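Local coordinates for RagA protein (Porphyromonas gingivalis, PDB 6SLN), which probably takes up nutrients across the outer membrane as a barrel-shaped TonB-dependent receptor, at residues G772-M777 against I784-Y789; A757-N762 against F863-G868. All coordinates share one frame; numbering follows the deposited sequence.

Interactions 1 and 2 belong to one region of the chain. Interaction 2 joins barrel strands 752-764 and 857-873, and interaction 1 is a small hairpin made by the chain between them. Strand 775-778 of the hairpin comes next in the chain after strand 752-764. The two contacts do not touch. Their centres are 27 Å apart and their nearest atoms about 10 Å. Interaction 1 is also met by the chain of another protein, whereas interaction 2 is touched by no other protein chain of the assembly. The phospholipid seen in this entry is bound by other barrel strands, with Phe501, His523 and Tyr525 among its contacts, and uses none of the four segments.

Interaction 1. Residues G772-M777 against I784-Y789; sequences GLNKYM and IWEIGY
Tyr776 and Trp785 form the tightly packed part of this contact. The side chains lie side by side and point the same way; their rings are oblique, with planes at 39°. Tyr776 CD2 comes 3.7 Å from Trp785 CE3. In the backbone of the same pair, Tyr776 N donates to Trp785 O, and Trp785 N donates back to Tyr776 O at 2.7 Å. On the other face, the extended Ile784 chain has its CG1 anti to the backbone N (chi1 -166°). That branch lies 3.3 Å from Tyr776 O, and its end, CD1, is 3.7 Å from Lys775 CD. Met777 N is hydrogen-bonded to the chain of another protein.

The packing thins at the loop end, where Asn774 and Lys775 are exposed. On the Ile784 face, Lys775 and Glu786 run alongside each other, with Lys775 CB 3.7 Å from Glu786 CG. Their charged ends do not meet: NZ of Lys775 stays 6.2 Å from OE2 of Glu786. Ile787 N makes the last bond, to Asn774 O. Glu786 to Tyr789 make a type I turn. The antiparallel pairing of strands 775-778 and 783-786 is that of a beta hairpin, here within a long loop between barrel strands.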
# COMPACT_ATOMS: atom_id res chain seq x y z
N GLY A 772 -10.44 44.62 8.65
CA GLY A 772 -11.30 45.78 8.86
C GLY A 772 -12.68 45.68 8.25
O GLY A 772 -13.41 46.68 8.24
N LEU A 773 -13.08 44.50 7.75
CA LEU A 773 -14.37 44.36 7.09
C LEU A 773 -15.51 44.46 8.09
O LEU A 773 -15.50 43.82 9.14
CB LEU A 773 -14.48 43.02 6.36
CG LEU A 773 -13.52 42.93 5.17
CD1 LEU A 773 -13.40 41.50 4.58
CD2 LEU A 773 -13.97 43.96 4.15
N ASN A 774 -16.49 45.30 7.76
CA ASN A 774 -17.75 45.25 8.48
C ASN A 774 -18.54 43.99 8.12
O ASN A 774 -19.31 43.47 8.94
CB ASN A 774 -18.51 46.53 8.20
CG ASN A 774 -19.95 46.45 8.59
OD1 ASN A 774 -20.82 46.41 7.72
ND2 ASN A 774 -20.21 46.45 9.89
N LYS A 775 -18.33 43.45 6.92
CA LYS A 775 -19.14 42.32 6.47
C LYS A 775 -18.43 41.56 5.36
O LYS A 775 -17.65 42.13 4.59
CB LYS A 775 -20.52 42.80 6.01
CG LYS A 775 -20.51 43.55 4.69
CD LYS A 775 -21.92 43.79 4.18
CE LYS A 775 -21.94 44.06 2.68
NZ LYS A 775 -21.37 45.40 2.35
N TYR A 776 -18.73 40.26 5.27
CA TYR A 776 -18.17 39.40 4.23
C TYR A 776 -19.21 38.39 3.78
O TYR A 776 -19.64 37.54 4.57
CB TYR A 776 -16.92 38.67 4.72
CG TYR A 776 -16.38 37.67 3.72
CD1 TYR A 776 -15.53 38.08 2.70
CD2 TYR A 776 -16.73 36.33 3.79
CE1 TYR A 776 -15.03 37.18 1.78
CE2 TYR A 776 -16.25 35.42 2.87
CZ TYR A 776 -15.40 35.85 1.86
OH TYR A 776 -14.89 34.93 0.96
N MET A 777 -19.60 38.47 2.51
CA MET A 777 -20.51 37.49 1.92
C MET A 777 -19.68 36.31 1.45
O MET A 777 -18.80 36.48 0.61
CB MET A 777 -21.28 38.10 0.75
CG MET A 777 -22.27 37.15 0.08
SD MET A 777 -21.71 36.52 -1.51
CE MET A 777 -22.29 37.78 -2.63
N ILE A 784 -23.83 35.41 4.61
CA ILE A 784 -22.96 36.55 4.86
C ILE A 784 -22.57 36.59 6.33
O ILE A 784 -23.36 36.24 7.22
CB ILE A 784 -23.61 37.89 4.45
CG1 ILE A 784 -22.57 39.01 4.39
CG2 ILE A 784 -24.69 38.27 5.43
CD1 ILE A 784 -23.12 40.33 3.95
N TRP A 785 -21.32 36.97 6.57
CA TRP A 785 -20.85 37.44 7.86
C TRP A 785 -21.00 38.96 7.90
O TRP A 785 -20.48 39.66 7.02
CB TRP A 785 -19.40 37.02 8.05
CG TRP A 785 -19.18 35.52 8.12
CD1 TRP A 785 -20.08 34.57 8.51
CD2 TRP A 785 -17.96 34.82 7.81
NE1 TRP A 785 -19.50 33.32 8.45
CE2 TRP A 785 -18.20 33.46 8.03
CE3 TRP A 785 -16.70 35.22 7.37
CZ2 TRP A 785 -17.22 32.49 7.83
CZ3 TRP A 785 -15.73 34.25 7.16
CH2 TRP A 785 -15.99 32.91 7.39
N GLU A 786 -21.73 39.48 8.89
CA GLU A 786 -21.90 40.92 9.04
C GLU A 786 -21.89 41.30 10.52
O GLU A 786 -22.66 40.74 11.31
CB GLU A 786 -23.18 41.41 8.37
CG GLU A 786 -23.33 42.91 8.38
CD GLU A 786 -24.44 43.39 7.48
OE1 GLU A 786 -25.04 42.53 6.80
OE2 GLU A 786 -24.73 44.60 7.45
N ILE A 787 -21.06 42.28 10.88
CA ILE A 787 -20.67 42.48 12.28
C ILE A 787 -21.87 42.72 13.20
O ILE A 787 -21.81 42.40 14.39
CB ILE A 787 -19.64 43.61 12.37
CG1 ILE A 787 -18.23 43.04 12.16
CG2 ILE A 787 -19.72 44.38 13.71
CD1 ILE A 787 -17.14 44.02 12.39
N GLY A 788 -22.95 43.26 12.70
CA GLY A 788 -23.97 43.40 13.72
C GLY A 788 -24.90 42.22 13.96
O GLY A 788 -25.88 42.36 14.70
N TYR A 789 -24.64 41.05 13.38
CA TYR A 789 -25.70 40.08 13.16
C TYR A 789 -25.19 38.65 13.27
O TYR A 789 -23.98 38.40 13.18
CB TYR A 789 -26.33 40.29 11.78
CG TYR A 789 -26.77 41.70 11.49
CD1 TYR A 789 -25.93 42.59 10.81
CD2 TYR A 789 -28.03 42.15 11.88
CE1 TYR A 789 -26.34 43.88 10.54
CE2 TYR A 789 -28.45 43.44 11.61
CZ TYR A 789 -27.60 44.30 10.94
OH TYR A 789 -28.01 45.59 10.67

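Interaction 2. Residues A757-N762 against F863-G868; sequences ANFNYN and FAYIVG
Tyr865 meets Asn758 and Phe759 with the far end of its side chain. The backbones are well apart, with the CA atoms of Phe759 and Tyr865 9.2 Å from each other. No backbone hydrogen bond joins the two segments. The tyrosine spans the gap by its length.

Its CB has no near neighbour in the other segment. CG takes the position between the backbone N and the carbonyl carbon (chi1 52°), and from there the ring brings its far end close to the other strand. CG, CD1 and CD2 still make no close approach. At the next pair of ring atoms, CE2 comes 4.5 Å from Phe759 CD1. CZ then lies 4.0 Å from Asn758 O, which sits oblique to the tyrosine ring. OH goes furthest and lies 3.2 Å from the same Asn758 O.

The spacing follows from the beta barrel of TonB-dependent receptors. Strand 844-853 runs between the two strands and pairs antiparallel with both. Strands 752-764 and 857-873 are therefore next-but-one neighbours in the barrel wall. The backbone of Asn758 is hydrogen-bonded with Gly847 of the middle strand.

The phenyl ring of Phe759 meets the hydroxyl at its edge. Tyr865 OH lies in the plane of that ring, 3.6 Å from Phe759 CD1 and 4.0 Å from Phe759 CB. The two side chains cross at about a right angle. CG of Phe759 is anti to its own N; this chi1 of 173° sets the ring beside the hydroxyl, and chi2 of 92° presents its CD1 edge. Phe759 also packs on Ile844 of the middle strand. Asn758 sends its side chain to the other face of the wall, against Ala127 in the plug range.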
# COMPACT_ATOMS: atom_id res chain seq x y z
N ALA A 757 -39.72 17.78 28.95
CA ALA A 757 -39.70 18.87 28.00
C ALA A 757 -38.29 19.43 27.92
O ALA A 757 -37.44 19.16 28.77
CB ALA A 757 -40.70 19.97 28.40
N ASN A 758 -38.05 20.25 26.91
CA ASN A 758 -36.68 20.59 26.57
C ASN A 758 -36.65 21.76 25.59
O ASN A 758 -37.37 21.74 24.59
CB ASN A 758 -36.01 19.35 25.99
CG ASN A 758 -34.60 19.58 25.61
OD1 ASN A 758 -33.70 19.41 26.43
ND2 ASN A 758 -34.37 19.96 24.36
N PHE A 759 -35.84 22.78 25.87
CA PHE A 759 -35.86 23.96 25.00
C PHE A 759 -34.59 24.78 25.17
O PHE A 759 -34.08 24.92 26.28
CB PHE A 759 -37.09 24.84 25.28
CG PHE A 759 -37.08 26.14 24.53
CD1 PHE A 759 -37.69 26.25 23.30
CD2 PHE A 759 -36.45 27.26 25.06
CE1 PHE A 759 -37.68 27.44 22.60
CE2 PHE A 759 -36.44 28.46 24.37
CZ PHE A 759 -37.06 28.55 23.13
N ASN A 760 -34.12 25.36 24.06
CA ASN A 760 -33.08 26.39 24.09
C ASN A 760 -33.31 27.39 22.97
O ASN A 760 -33.59 27.00 21.83
CB ASN A 760 -31.68 25.79 23.95
CG ASN A 760 -30.63 26.84 23.53
OD1 ASN A 760 -30.36 27.04 22.34
ND2 ASN A 760 -30.03 27.51 24.51
N TYR A 761 -33.20 28.67 23.30
CA TYR A 761 -33.05 29.72 22.31
C TYR A 761 -31.60 30.20 22.29
O TYR A 761 -30.93 30.22 23.33
CB TYR A 761 -33.97 30.91 22.60
CG TYR A 761 -33.79 32.04 21.61
CD1 TYR A 761 -34.31 31.94 20.33
CD2 TYR A 761 -33.10 33.19 21.95
CE1 TYR A 761 -34.15 32.96 19.42
CE2 TYR A 761 -32.92 34.22 21.04
CZ TYR A 761 -33.45 34.10 19.77
OH TYR A 761 -33.30 35.10 18.84
N ASN A 762 -31.10 30.58 21.11
CA ASN A 762 -29.74 31.10 21.04
C ASN A 762 -29.60 32.17 19.97
O ASN A 762 -29.88 31.91 18.80
CB ASN A 762 -28.75 29.98 20.77
CG ASN A 762 -27.33 30.47 20.85
OD1 ASN A 762 -26.75 30.50 21.93
ND2 ASN A 762 -26.79 30.91 19.72
N PHE A 863 -39.95 13.20 20.93
CA PHE A 863 -40.01 14.25 19.92
C PHE A 863 -38.83 15.20 20.06
O PHE A 863 -38.23 15.35 21.13
CB PHE A 863 -41.28 15.09 20.04
CG PHE A 863 -42.53 14.35 19.79
CD1 PHE A 863 -43.08 13.55 20.78
CD2 PHE A 863 -43.21 14.51 18.61
CE1 PHE A 863 -44.25 12.90 20.56
CE2 PHE A 863 -44.38 13.86 18.38
CZ PHE A 863 -44.91 13.05 19.36
N ALA A 864 -38.56 15.89 18.96
CA ALA A 864 -37.48 16.85 18.85
C ALA A 864 -37.85 17.85 17.75
O ALA A 864 -38.54 17.50 16.79
CB ALA A 864 -36.15 16.15 18.52
N TYR A 865 -37.38 19.08 17.90
CA TYR A 865 -37.67 20.07 16.87
C TYR A 865 -36.51 21.03 16.67
O TYR A 865 -35.65 21.23 17.54
CB TYR A 865 -38.96 20.84 17.18
CG TYR A 865 -39.01 21.45 18.55
CD1 TYR A 865 -39.49 20.72 19.63
CD2 TYR A 865 -38.63 22.76 18.76
CE1 TYR A 865 -39.55 21.28 20.89
CE2 TYR A 865 -38.69 23.33 20.02
CZ TYR A 865 -39.16 22.58 21.08
OH TYR A 865 -39.20 23.15 22.32
N ILE A 866 -36.50 21.63 15.48
CA ILE A 866 -35.51 22.60 15.05
C ILE A 866 -36.30 23.72 14.38
O ILE A 866 -36.81 23.55 13.27
CB ILE A 866 -34.48 22.00 14.09
CG1 ILE A 866 -33.68 20.90 14.79
CG2 ILE A 866 -33.55 23.06 13.53
CD1 ILE A 866 -32.68 21.42 15.80
N VAL A 867 -36.43 24.86 15.07
CA VAL A 867 -37.24 25.99 14.62
C VAL A 867 -36.33 27.14 14.24
O VAL A 867 -35.34 27.41 14.93
CB VAL A 867 -38.24 26.42 15.72
CG1 VAL A 867 -39.07 27.60 15.24
CG2 VAL A 867 -39.12 25.25 16.12
N GLY A 868 -36.66 27.83 13.16
CA GLY A 868 -35.79 28.88 12.67
C GLY A 868 -34.79 28.43 11.64
O GLY A 868 -33.95 29.25 11.22